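PDB 4PQH: glutathione transferase lambda1 from Populus trichocarpa, which probably conjugates glutathione to halide-bearing electrophiles in detoxification, as a monomeric, plant-specific Lambda-class enzyme with a GST fold. Local coordinates for residues V9-L14 / I32-P37; I44-K49 / I55-I60; S130-S135 / A141-A146; F123-S128 / I173-F178. All coordinates share one frame; numbering follows the deposited sequence.

Interaction 1 (V9-L14 / I32-P37). With GSH (glutathione), chain C.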
loop_
_atom_site.group_PDB
_atom_site.type_symbol
_atom_site.label_atom_id
_atom_site.label_comp_id
_atom_site.label_asym_id
_atom_site.label_seq_id
_atom_site.Cartn_x
_atom_site.Cartn_y
_atom_site.Cartn_z
ATOM N N VAL A 9 -16.787 -7.693 -7.926
ATOM C CA VAL A 9 -17.384 -8.113 -6.667
ATOM C C VAL A 9 -16.277 -8.464 -5.684
ATOM O O VAL A 9 -15.471 -9.359 -5.949
ATOM C CB VAL A 9 -18.282 -9.351 -6.856
ATOM C CG1 VAL A 9 -18.804 -9.834 -5.513
ATOM C CG2 VAL A 9 -19.432 -9.040 -7.801
ATOM N N LEU A 10 -16.225 -7.748 -4.564
ATOM C CA LEU A 10 -15.276 -8.057 -3.498
ATOM C C LEU A 10 -15.782 -9.264 -2.715
ATOM O O LEU A 10 -16.931 -9.284 -2.285
ATOM C CB LEU A 10 -15.084 -6.847 -2.578
ATOM C CG LEU A 10 -14.471 -5.607 -3.246
ATOM C CD1 LEU A 10 -14.222 -4.506 -2.225
ATOM C CD2 LEU A 10 -13.185 -5.953 -3.992
ATOM N N PRO A 11 -14.929 -10.286 -2.547
ATOM C CA PRO A 11 -15.371 -11.552 -1.951
ATOM C C PRO A 11 -15.533 -11.483 -0.429
ATOM O O PRO A 11 -15.059 -10.540 0.206
ATOM C CB PRO A 11 -14.247 -12.521 -2.335
ATOM C CG PRO A 11 -13.048 -11.667 -2.465
ATOM C CD PRO A 11 -13.533 -10.354 -3.018
ATOM N N PRO A 12 -16.214 -12.477 0.159
ATOM C CA PRO A 12 -16.420 -12.438 1.611
ATOM C C PRO A 12 -15.143 -12.653 2.415
ATOM O O PRO A 12 -14.224 -13.338 1.969
ATOM C CB PRO A 12 -17.380 -13.610 1.865
ATOM C CG PRO A 12 -18.002 -13.901 0.545
ATOM C CD PRO A 12 -16.952 -13.585 -0.469
ATOM N N VAL A 13 -15.111 -12.076 3.612
ATOM C CA VAL A 13 -14.004 -12.269 4.541
ATOM C C VAL A 13 -13.979 -13.703 5.101
ATOM O O VAL A 13 -14.997 -14.211 5.572
ATOM C CB VAL A 13 -14.093 -11.249 5.694
ATOM C CG1 VAL A 13 -12.901 -11.389 6.626
ATOM C CG2 VAL A 13 -14.185 -9.833 5.134
ATOM N N LEU A 14 -12.817 -14.351 5.036
ATOM C CA LEU A 14 -12.667 -15.716 5.536
ATOM C C LEU A 14 -12.217 -15.724 6.995
ATOM O O LEU A 14 -11.321 -14.975 7.390
ATOM C CB LEU A 14 -11.690 -16.510 4.663
ATOM C CG LEU A 14 -12.083 -16.598 3.185
ATOM C CD1 LEU A 14 -11.075 -17.407 2.382
ATOM C CD2 LEU A 14 -13.479 -17.174 3.038
ATOM N N ILE A 32 -5.164 -10.797 1.852
ATOM C CA ILE A 32 -5.229 -9.477 2.447
ATOM C C ILE A 32 -6.139 -9.461 3.666
ATOM O O ILE A 32 -6.845 -10.425 3.961
ATOM C CB ILE A 32 -5.791 -8.418 1.452
ATOM C CG1 ILE A 32 -7.270 -8.685 1.157
ATOM C CG2 ILE A 32 -4.993 -8.383 0.155
ATOM C CD1 ILE A 32 -7.946 -7.563 0.376
ATOM N N SER A 33 -6.090 -8.345 4.376
ATOM C CA SER A 33 -7.161 -7.936 5.263
ATOM C C SER A 33 -7.681 -6.655 4.640
ATOM O O SER A 33 -6.885 -5.835 4.181
ATOM C CB SER A 33 -6.629 -7.664 6.669
ATOM O OG SER A 33 -7.545 -6.888 7.418
ATOM N N TYR A 34 -9.000 -6.486 4.598
ATOM C CA TYR A 34 -9.591 -5.316 3.943
ATOM C C TYR A 34 -9.154 -3.977 4.548
ATOM O O TYR A 34 -9.236 -2.939 3.885
ATOM C CB TYR A 34 -11.121 -5.408 3.926
ATOM C CG TYR A 34 -11.698 -6.251 2.804
ATOM C CD1 TYR A 34 -11.324 -6.047 1.479
ATOM C CD2 TYR A 34 -12.620 -7.254 3.072
ATOM C CE1 TYR A 34 -11.858 -6.815 0.460
ATOM C CE2 TYR A 34 -13.155 -8.029 2.061
ATOM C CZ TYR A 34 -12.772 -7.804 0.756
ATOM O OH TYR A 34 -13.310 -8.576 -0.246
ATOM N N THR A 35 -8.689 -3.993 5.795
ATOM C CA THR A 35 -8.293 -2.756 6.461
ATOM C C THR A 35 -6.792 -2.617 6.716
ATOM O O THR A 35 -6.360 -1.644 7.331
ATOM C CB THR A 35 -9.022 -2.591 7.801
ATOM O OG1 THR A 35 -8.762 -3.736 8.622
ATOM C CG2 THR A 35 -10.520 -2.447 7.577
ATOM N N CYS A 36 -5.996 -3.575 6.248
ATOM C CA CYS A 36 -4.551 -3.513 6.461
ATOM C C CYS A 36 -3.876 -2.598 5.441
ATOM O O CYS A 36 -3.971 -2.843 4.239
ATOM C CB CYS A 36 -3.936 -4.919 6.378
ATOM S SG CYS A 36 -2.120 -4.945 6.492
ATOM N N PRO A 37 -3.166 -1.555 5.910
ATOM C CA PRO A 37 -2.532 -0.659 4.925
ATOM C C PRO A 37 -1.394 -1.310 4.126
ATOM O O PRO A 37 -1.181 -0.947 2.968
ATOM C CB PRO A 37 -1.988 0.491 5.785
ATOM C CG PRO A 37 -1.789 -0.123 7.157
ATOM C CD PRO A 37 -2.883 -1.154 7.304
HETATM N N1 GSH C . 6.414 -5.771 6.918
HETATM C CA1 GSH C . 5.133 -6.349 6.558
HETATM C C1 GSH C . 4.795 -5.843 5.186
HETATM O O11 GSH C . 5.319 -4.781 4.788
HETATM O O12 GSH C . 4.021 -6.485 4.451
HETATM C CB1 GSH C . 4.058 -5.942 7.570
HETATM C CG1 GSH C . 2.754 -6.722 7.409
HETATM C CD1 GSH C . 1.865 -6.486 8.610
HETATM O OE1 GSH C . 2.411 -5.879 9.759
HETATM N N2 GSH C . 0.586 -6.864 8.548
HETATM C CA2 GSH C . -0.198 -6.870 9.778
HETATM C C2 GSH C . -0.577 -8.260 10.181
HETATM O O2 GSH C . -0.746 -9.255 9.208
HETATM C CB2 GSH C . -1.484 -6.072 9.635
HETATM S SG2 GSH C . -1.254 -4.275 9.620
HETATM N N3 GSH C . -0.754 -8.508 11.476
HETATM C CA3 GSH C . -1.199 -9.824 11.892
HETATM C C3 GSH C . -0.255 -10.443 12.891
HETATM O O31 GSH C . -0.547 -11.525 13.446
HETATM O O32 GSH C . 0.833 -9.893 13.168
#
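The backbones of L10-V13 and of the loop carrying Y34 stay well apart, the nearest alpha carbons being those of V13 and S33 at 8.1 Å, and the Y34 side chain crosses the gap. With CG beside its own backbone N (chi1 -82°), the ring reaches over to the N-terminal loop and sets its hydroxyl between L10 and P11, with V13 beside the ring. Y34 OH donates a 2.7 Å hydrogen bond to P11 O. The hydroxyl lies in the carbonyl plane on a lone pair, with a C=O...O angle of 137°, and P11 O in turn sits in the plane of the ring. Carbon atoms also close in on the hydroxyl: P11 CD is 3.3 Å from Y34 OH and L10 CB 3.4 Å. P11 N also comes close, but has no hydrogen to give. Further back along the ring V13 CG2 rests at the edge, 3.7 Å from Y34 CD2.

Y34 stands in the type I turn from S33 to C36, closed by C36 N to S33 O at 3.2 Å, which leads from strand 28-32 into helix 37-48 of the thioredoxin-like N-terminal domain. C36 takes the N-cap position of that helix, and its sulfur caps a backbone N just beyond P37. Glutathione is known to bind C36 covalently; in this model C36 SG and the glutathione SG2 stand 3.3 Å apart, too far for a disulfide. S92, V79, E91 and R65 hydrogen-bond the rest of the tripeptide. Away from the ligand, Y34 also packs against P59 and P221, and L10 against W43 and L57.

Interaction 2 (I44-K49 / I55-I60)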
loop_
_atom_site.group_PDB
_atom_site.type_symbol
_atom_site.label_atom_id
_atom_site.label_comp_id
_atom_site.label_asym_id
_atom_site.label_seq_id
_atom_site.Cartn_x
_atom_site.Cartn_y
_atom_site.Cartn_z
ATOM N N ILE A 44 -3.743 -2.010 -4.336
ATOM C CA ILE A 44 -3.672 -0.859 -5.242
ATOM C C ILE A 44 -2.835 -1.201 -6.467
ATOM O O ILE A 44 -3.208 -0.861 -7.593
ATOM C CB ILE A 44 -3.070 0.390 -4.559
ATOM C CG1 ILE A 44 -3.957 0.879 -3.415
ATOM C CG2 ILE A 44 -2.896 1.503 -5.595
ATOM C CD1 ILE A 44 -3.207 1.744 -2.419
ATOM N N THR A 45 -1.707 -1.870 -6.268
ATOM C CA THR A 45 -0.837 -2.239 -7.387
ATOM C C THR A 45 -1.564 -3.126 -8.391
ATOM O O THR A 45 -1.549 -2.868 -9.595
ATOM C CB THR A 45 0.459 -2.896 -6.894
ATOM O OG1 THR A 45 1.135 -1.980 -6.024
ATOM C CG2 THR A 45 1.380 -3.213 -8.074
ATOM N N ARG A 46 -2.233 -4.153 -7.890
ATOM C CA ARG A 46 -3.096 -5.007 -8.693
ATOM C C ARG A 46 -4.088 -4.202 -9.523
ATOM O O ARG A 46 -4.171 -4.371 -10.741
ATOM C CB ARG A 46 -3.836 -5.982 -7.770
ATOM C CG ARG A 46 -5.078 -6.662 -8.351
ATOM C CD ARG A 46 -5.841 -7.327 -7.199
ATOM N NE ARG A 46 -6.978 -8.165 -7.573
ATOM C CZ ARG A 46 -8.249 -7.764 -7.540
ATOM N NH1 ARG A 46 -8.550 -6.515 -7.204
ATOM N NH2 ARG A 46 -9.222 -8.607 -7.858
ATOM N N ASN A 47 -4.813 -3.293 -8.881
ATOM C CA ASN A 47 -5.834 -2.537 -9.587
ATOM C C ASN A 47 -5.244 -1.591 -10.615
ATOM O O ASN A 47 -5.771 -1.469 -11.719
ATOM C CB ASN A 47 -6.675 -1.727 -8.615
ATOM C CG ASN A 47 -7.576 -2.589 -7.749
ATOM O OD1 ASN A 47 -7.546 -3.821 -7.808
ATOM N ND2 ASN A 47 -8.390 -1.933 -6.938
ATOM N N CYS A 48 -4.155 -0.920 -10.254
ATOM C CA CYS A 48 -3.542 0.054 -11.157
ATOM C C CYS A 48 -3.011 -0.607 -12.416
ATOM O O CYS A 48 -2.897 0.034 -13.463
ATOM C CB CYS A 48 -2.413 0.800 -10.455
ATOM S SG CYS A 48 -2.971 1.979 -9.228
ATOM N N LYS A 49 -2.699 -1.892 -12.332
ATOM C CA LYS A 49 -2.209 -2.621 -13.489
ATOM C C LYS A 49 -3.319 -3.361 -14.233
ATOM O O LYS A 49 -3.054 -4.047 -15.216
ATOM C CB LYS A 49 -1.086 -3.574 -13.072
ATOM C CG LYS A 49 0.162 -2.847 -12.615
ATOM C CD LYS A 49 1.283 -3.807 -12.232
ATOM C CE LYS A 49 1.979 -4.351 -13.469
ATOM N NZ LYS A 49 2.837 -3.312 -14.118
ATOM N N ILE A 55 -5.604 -11.646 -10.532
ATOM C CA ILE A 55 -5.229 -11.833 -9.136
ATOM C C ILE A 55 -6.472 -11.859 -8.263
ATOM O O ILE A 55 -7.181 -10.861 -8.141
ATOM C CB ILE A 55 -4.271 -10.718 -8.672
ATOM C CG1 ILE A 55 -2.993 -10.737 -9.528
ATOM C CG2 ILE A 55 -3.977 -10.851 -7.182
ATOM C CD1 ILE A 55 -2.056 -9.580 -9.275
ATOM N N LYS A 56 -6.741 -13.016 -7.668
ATOM C CA LYS A 56 -7.919 -13.172 -6.831
ATOM C C LYS A 56 -7.649 -12.671 -5.417
ATOM O O LYS A 56 -6.630 -13.015 -4.813
ATOM C CB LYS A 56 -8.349 -14.637 -6.790
ATOM C CG LYS A 56 -9.582 -14.896 -5.936
ATOM C CD LYS A 56 -9.892 -16.381 -5.868
ATOM C CE LYS A 56 -11.332 -16.665 -6.261
ATOM N NZ LYS A 56 -11.611 -18.128 -6.344
ATOM N N LEU A 57 -8.554 -11.843 -4.901
ATOM C CA LEU A 57 -8.465 -11.383 -3.519
ATOM C C LEU A 57 -8.935 -12.470 -2.561
ATOM O O LEU A 57 -9.992 -13.065 -2.760
ATOM C CB LEU A 57 -9.314 -10.133 -3.310
ATOM C CG LEU A 57 -8.927 -8.881 -4.096
ATOM C CD1 LEU A 57 -9.835 -7.739 -3.684
ATOM C CD2 LEU A 57 -7.471 -8.519 -3.863
ATOM N N VAL A 58 -8.137 -12.734 -1.534
ATOM C CA VAL A 58 -8.550 -13.617 -0.448
ATOM C C VAL A 58 -8.447 -12.856 0.869
ATOM O O VAL A 58 -7.379 -12.802 1.487
ATOM C CB VAL A 58 -7.707 -14.908 -0.378
ATOM C CG1 VAL A 58 -8.231 -15.824 0.727
ATOM C CG2 VAL A 58 -7.734 -15.635 -1.707
ATOM N N PRO A 59 -9.553 -12.231 1.286
ATOM C CA PRO A 59 -9.542 -11.460 2.531
ATOM C C PRO A 59 -9.763 -12.346 3.745
ATOM O O PRO A 59 -10.638 -13.216 3.738
ATOM C CB PRO A 59 -10.706 -10.487 2.350
ATOM C CG PRO A 59 -11.644 -11.193 1.422
ATOM C CD PRO A 59 -10.826 -12.103 0.554
ATOM N N ILE A 60 -8.956 -12.121 4.774
ATOM C CA ILE A 60 -9.107 -12.851 6.021
ATOM C C ILE A 60 -9.332 -11.872 7.165
ATOM O O ILE A 60 -9.016 -10.684 7.062
ATOM C CB ILE A 60 -7.896 -13.779 6.305
ATOM C CG1 ILE A 60 -6.622 -12.968 6.559
ATOM C CG2 ILE A 60 -7.696 -14.779 5.164
ATOM C CD1 ILE A 60 -5.430 -13.822 6.965
#
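I55 O is gripped by two nitrogens of R46, which comes at it side-on. This ties helix 37-48 to strand 55-59, an edge strand of the sheet, reached by the beta-alpha-beta crossover from strand 28-32 in the thioredoxin-like domain. R46 NE gives the shorter and straighter bond, 2.8 Å to I55 O at 155°; R46 NH2 adds a second at 3.1 Å, bent to 137° but lined up with the carbonyl bond. I55 O lies almost in the guanidinium plane, so the pair of bonds fixes how that group is turned. The side chain gets there by leaving the helix with CG anti to the backbone N (chi1 162°) and staying extended to NE, its CD and NE running past I55 CB and CG2. E8 forms a salt bridge with NH2, which would balance the buried charge. A leucine in place of R46 would probably leave I55 O without either donor and E8 without its cationic mate. NH1 turns back to its own helix, in a weak 2.9 Å bond to N47 OD1. Over one face of the guanidinium lies L57, its CG sitting above the centre, 3.7 Å from R46 CZ.

Interaction 3 (S130-S135 / A141-A146)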
loop_
_atom_site.group_PDB
_atom_site.type_symbol
_atom_site.label_atom_id
_atom_site.label_comp_id
_atom_site.label_asym_id
_atom_site.label_seq_id
_atom_site.Cartn_x
_atom_site.Cartn_y
_atom_site.Cartn_z
ATOM N N SER A 130 6.255 6.079 9.132
ATOM C CA SER A 130 5.292 5.448 10.030
ATOM C C SER A 130 5.642 5.674 11.498
ATOM O O SER A 130 4.776 6.004 12.316
ATOM C CB SER A 130 5.202 3.946 9.746
ATOM O OG SER A 130 4.260 3.682 8.726
ATOM N N LYS A 131 6.918 5.513 11.823
ATOM C CA LYS A 131 7.364 5.667 13.204
ATOM C C LYS A 131 7.097 7.083 13.713
ATOM O O LYS A 131 6.600 7.262 14.815
ATOM C CB LYS A 131 8.841 5.300 13.324
ATOM C CG LYS A 131 9.370 5.310 14.734
ATOM C CD LYS A 131 10.682 4.558 14.826
ATOM C CE LYS A 131 11.244 4.669 16.218
ATOM N NZ LYS A 131 12.357 3.708 16.492
ATOM N N ALA A 132 7.377 8.082 12.883
ATOM C CA ALA A 132 7.148 9.475 13.248
ATOM C C ALA A 132 5.671 9.749 13.534
ATOM O O ALA A 132 5.317 10.421 14.518
ATOM C CB ALA A 132 7.638 10.392 12.145
ATOM N N ASN A 133 4.804 9.227 12.676
ATOM C CA ASN A 133 3.378 9.425 12.874
ATOM C C ASN A 133 2.859 8.696 14.101
ATOM O O ASN A 133 2.124 9.265 14.905
ATOM C CB ASN A 133 2.615 9.040 11.612
ATOM C CG ASN A 133 2.626 10.144 10.592
ATOM O OD1 ASN A 133 1.780 11.026 10.625
ATOM N ND2 ASN A 133 3.614 10.129 9.707
ATOM N N ASN A 134 3.259 7.443 14.252
ATOM C CA ASN A 134 2.872 6.675 15.424
ATOM C C ASN A 134 3.367 7.281 16.734
ATOM O O ASN A 134 2.640 7.280 17.727
ATOM C CB ASN A 134 3.282 5.217 15.260
ATOM C CG ASN A 134 2.397 4.491 14.276
ATOM O OD1 ASN A 134 1.173 4.635 14.309
ATOM N ND2 ASN A 134 3.003 3.731 13.380
ATOM N N SER A 135 4.588 7.813 16.719
ATOM C CA SER A 135 5.136 8.528 17.870
ATOM C C SER A 135 4.220 9.681 18.254
ATOM O O SER A 135 3.992 9.941 19.431
ATOM C CB SER A 135 6.532 9.064 17.549
ATOM O OG SER A 135 7.067 9.802 18.635
ATOM N N ALA A 141 6.480 11.871 20.991
ATOM C CA ALA A 141 7.159 13.027 20.420
ATOM C C ALA A 141 6.352 13.498 19.229
ATOM O O ALA A 141 5.803 12.682 18.491
ATOM C CB ALA A 141 8.574 12.664 19.983
ATOM N N ASP A 142 6.272 14.810 19.048
ATOM C CA ASP A 142 5.521 15.366 17.930
ATOM C C ASP A 142 6.379 15.374 16.673
ATOM O O ASP A 142 6.954 16.398 16.307
ATOM C CB ASP A 142 5.026 16.778 18.255
ATOM C CG ASP A 142 3.918 16.783 19.289
ATOM O OD1 ASP A 142 2.808 16.300 18.975
ATOM O OD2 ASP A 142 4.155 17.276 20.413
ATOM N N GLU A 143 6.464 14.222 16.020
ATOM C CA GLU A 143 7.362 14.043 14.880
ATOM C C GLU A 143 6.647 14.048 13.535
ATOM O O GLU A 143 7.297 14.046 12.492
ATOM C CB GLU A 143 8.157 12.743 15.042
ATOM C CG GLU A 143 9.083 12.766 16.245
ATOM C CD GLU A 143 9.788 11.448 16.503
ATOM O OE1 GLU A 143 9.356 10.409 15.966
ATOM O OE2 GLU A 143 10.777 11.452 17.270
ATOM N N ALA A 144 5.320 14.058 13.551
ATOM C CA ALA A 144 4.555 13.973 12.309
ATOM C C ALA A 144 4.814 15.155 11.374
ATOM O O ALA A 144 4.934 14.976 10.160
ATOM C CB ALA A 144 3.076 13.823 12.600
ATOM N N GLY A 145 4.902 16.359 11.930
ATOM C CA GLY A 145 5.182 17.540 11.129
ATOM C C GLY A 145 6.482 17.421 10.357
ATOM O O GLY A 145 6.523 17.690 9.154
ATOM N N ALA A 146 7.541 17.000 11.038
ATOM C CA ALA A 146 8.840 16.812 10.401
ATOM C C ALA A 146 8.763 15.761 9.304
ATOM O O ALA A 146 9.393 15.898 8.257
ATOM C CB ALA A 146 9.875 16.418 11.433
#
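Facing E143 and A144 across the contact are A132 and N133, and the small residues A132 and A144 let the main chains come very near: the alpha carbons of N133 and A144 are 4.7 Å apart, those of A132 and E143 4.9 Å. The apolar touch is between A132 CB and E143 CB, at 3.8 Å; the same methyl also abuts the E143 carbonyl oxygen. E143, its CG beside the backbone N (chi1 -64°) and its chain extended beyond, lies back alongside the helix, so that E143 OE1 reaches S135 CB at 3.5 Å and A132 CA at 3.6 Å.

Polar contacts are fewer and less certain. S135 OG lies 3.1 Å from A141 O, but the serine has two conformers and its proton another possible acceptor, so this bond is doubtful. N133 OD1 is buried against A144 CB at 3.7 Å and has no polar partner in the model, while the amide nitrogen of N133 is held by F129 O. The firmer polar tie comes from T136, whose OG1 bonds both A132 O and A144 N, joining the end of one helix to the first residue of the next. In the loop between the two helices D142 centres an inverse gamma turn.

The contact thus closes the tight connection between helices 113-137 and 144-154 of the all-helical C-terminal domain. A132 continues onto A147 and N133 onto F148 of helix 144-154, and helix 170-190 covers S130 and N133 with F182, joined by F178 and L186.

Interaction 4 (F123-S128 / I173-F178)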
loop_
_atom_site.group_PDB
_atom_site.type_symbol
_atom_site.label_atom_id
_atom_site.label_comp_id
_atom_site.label_asym_id
_atom_site.label_seq_id
_atom_site.Cartn_x
_atom_site.Cartn_y
_atom_site.Cartn_z
ATOM N N PHE A 123 11.524 4.712 -0.513
ATOM C CA PHE A 123 11.159 3.413 0.050
ATOM C C PHE A 123 11.818 3.203 1.412
ATOM O O PHE A 123 11.185 2.711 2.347
ATOM C CB PHE A 123 11.556 2.273 -0.885
ATOM C CG PHE A 123 10.694 2.156 -2.108
ATOM C CD1 PHE A 123 9.316 2.272 -2.024
ATOM C CD2 PHE A 123 11.271 1.906 -3.343
ATOM C CE1 PHE A 123 8.523 2.161 -3.160
ATOM C CE2 PHE A 123 10.485 1.794 -4.483
ATOM C CZ PHE A 123 9.109 1.922 -4.388
ATOM N N SER A 124 13.087 3.587 1.513
ATOM C CA SER A 124 13.848 3.427 2.754
ATOM C C SER A 124 13.259 4.288 3.857
ATOM O O SER A 124 13.372 3.961 5.034
ATOM C CB SER A 124 15.307 3.818 2.530
ATOM O OG SER A 124 15.992 2.847 1.754
ATOM N N TYR A 125 12.637 5.393 3.472
ATOM C CA TYR A 125 12.064 6.323 4.442
ATOM C C TYR A 125 10.718 5.872 5.019
ATOM O O TYR A 125 10.258 6.425 6.023
ATOM C CB TYR A 125 11.935 7.721 3.814
ATOM C CG TYR A 125 11.510 8.792 4.790
ATOM C CD1 TYR A 125 12.394 9.281 5.745
ATOM C CD2 TYR A 125 10.222 9.305 4.766
ATOM C CE1 TYR A 125 12.007 10.258 6.640
ATOM C CE2 TYR A 125 9.825 10.282 5.662
ATOM C CZ TYR A 125 10.724 10.756 6.596
ATOM O OH TYR A 125 10.335 11.728 7.495
ATOM N N THR A 126 10.086 4.869 4.414
ATOM C CA THR A 126 8.735 4.474 4.838
ATOM C C THR A 126 8.634 4.088 6.312
ATOM O O THR A 126 7.663 4.444 6.970
ATOM C CB THR A 126 8.127 3.335 3.976
ATOM O OG1 THR A 126 8.979 2.186 4.014
ATOM C CG2 THR A 126 7.907 3.795 2.529
ATOM N N GLY A 127 9.624 3.358 6.822
ATOM C CA GLY A 127 9.639 2.988 8.231
ATOM C C GLY A 127 9.666 4.199 9.144
ATOM O O GLY A 127 8.903 4.275 10.114
ATOM N N SER A 128 10.555 5.142 8.843
ATOM C CA SER A 128 10.680 6.371 9.623
ATOM C C SER A 128 9.400 7.175 9.561
ATOM O O SER A 128 8.987 7.779 10.546
ATOM C CB SER A 128 11.840 7.227 9.107
ATOM O OG SER A 128 13.057 6.500 9.104
ATOM N N ILE A 173 2.085 4.627 -4.491
ATOM C CA ILE A 173 1.309 3.503 -3.991
ATOM C C ILE A 173 1.761 3.055 -2.583
ATOM O O ILE A 173 0.938 2.736 -1.721
ATOM C CB ILE A 173 1.371 2.342 -4.980
ATOM C CG1 ILE A 173 0.677 2.755 -6.284
ATOM C CG2 ILE A 173 0.723 1.102 -4.401
ATOM C CD1 ILE A 173 0.835 1.748 -7.413
ATOM N N ALA A 174 3.066 3.054 -2.349
ATOM C CA ALA A 174 3.597 2.654 -1.052
ATOM C C ALA A 174 3.094 3.575 0.063
ATOM O O ALA A 174 2.764 3.121 1.162
ATOM C CB ALA A 174 5.109 2.645 -1.094
ATOM N N TYR A 175 3.036 4.870 -0.212
ATOM C CA TYR A 175 2.636 5.852 0.793
ATOM C C TYR A 175 1.133 6.060 0.936
ATOM O O TYR A 175 0.670 6.435 2.010
ATOM C CB TYR A 175 3.331 7.194 0.542
ATOM C CG TYR A 175 4.759 7.219 1.023
ATOM C CD1 TYR A 175 5.046 7.593 2.321
ATOM C CD2 TYR A 175 5.818 6.834 0.197
ATOM C CE1 TYR A 175 6.332 7.606 2.787
ATOM C CE2 TYR A 175 7.117 6.843 0.656
ATOM C CZ TYR A 175 7.369 7.233 1.958
ATOM O OH TYR A 175 8.652 7.253 2.455
ATOM N N ALA A 176 0.372 5.838 -0.138
ATOM C CA ALA A 176 -1.060 6.135 -0.123
ATOM C C ALA A 176 -1.857 5.550 1.060
ATOM O O ALA A 176 -2.615 6.277 1.686
ATOM C CB ALA A 176 -1.728 5.808 -1.473
ATOM N N PRO A 177 -1.674 4.255 1.394
ATOM C CA PRO A 177 -2.469 3.730 2.521
ATOM C C PRO A 177 -2.131 4.365 3.865
ATOM O O PRO A 177 -2.992 4.476 4.738
ATOM C CB PRO A 177 -2.079 2.249 2.550
ATOM C CG PRO A 177 -1.696 1.950 1.113
ATOM C CD PRO A 177 -0.912 3.178 0.740
ATOM N N PHE A 178 -0.891 4.796 4.023
ATOM C CA PHE A 178 -0.472 5.400 5.271
ATOM C C PHE A 178 -0.886 6.856 5.393
ATOM O O PHE A 178 -1.395 7.268 6.438
ATOM C CB PHE A 178 1.011 5.139 5.482
ATOM C CG PHE A 178 1.296 3.684 5.687
ATOM C CD1 PHE A 178 1.144 3.116 6.945
ATOM C CD2 PHE A 178 1.612 2.866 4.617
ATOM C CE1 PHE A 178 1.345 1.776 7.133
ATOM C CE2 PHE A 178 1.812 1.516 4.806
ATOM C CZ PHE A 178 1.688 0.971 6.077
#
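F123 starts the contact by presenting its ring edge to A174, with F123 CE1 4.0 Å from A174 CB. Its carbonyl oxygen serves its own helix, accepting from the backbone N of T126 and from the hydroxyl of the same residue, with T126 OG1 2.8 Å from F123 O. Next comes Y125, whose ring edge meets the hydroxyl of Y175: Y125 CD2 lies 3.5 Å from Y175 OH, the two side chains crossing at about a right angle. That hydroxyl is hydrogen-bonded to L122 O, which pins the phenol end against the helix. T126 holds OG1 between its backbone N and carbonyl carbon (chi1 58°), in line for F123 O, and this brings CG2 obliquely against the phenol end of Y175, 3.5 Å from Y175 CZ. Cutting T126 back to an alanine is likely to open a gap beside Y175 CZ and leave F123 O with one donor fewer.

The two segments run nearly parallel, at 17° and 10.6 Å between axes, in the helical bundle of the C-terminal domain. L93 of helix 92-102 packs on F123, T126 and A174, R41 NE of helix 37-48 bonds A174 O, and helix 144-154 sends A147 to Y125 and I151 to Y175, with Y150 stacked on the Y125 ring.

How the interactions relate
Interactions 1 and 2 belong to the thioredoxin-like domain, about 9 Å apart between centres, and meet at strand 55-59, which belongs to interaction 2 and flanks interaction 1: probable hydrogen bonds join L14 N to P59 O and I32 O to I60 N. Interactions 3 and 4 lie in the helical domain, centres about 13 Å apart, on the common helix 113-137; 3 falls in the chain between the two halves of 4. The domain interface is formed on the 173-178 side of interaction 4, where I173 packs on I44 and T45 of interaction 2 and P177 and F178 pack on P37 of interaction 1, beside the glutathione site at C36. Interactions 2 and 3 lie farthest apart, about 29 Å between centres.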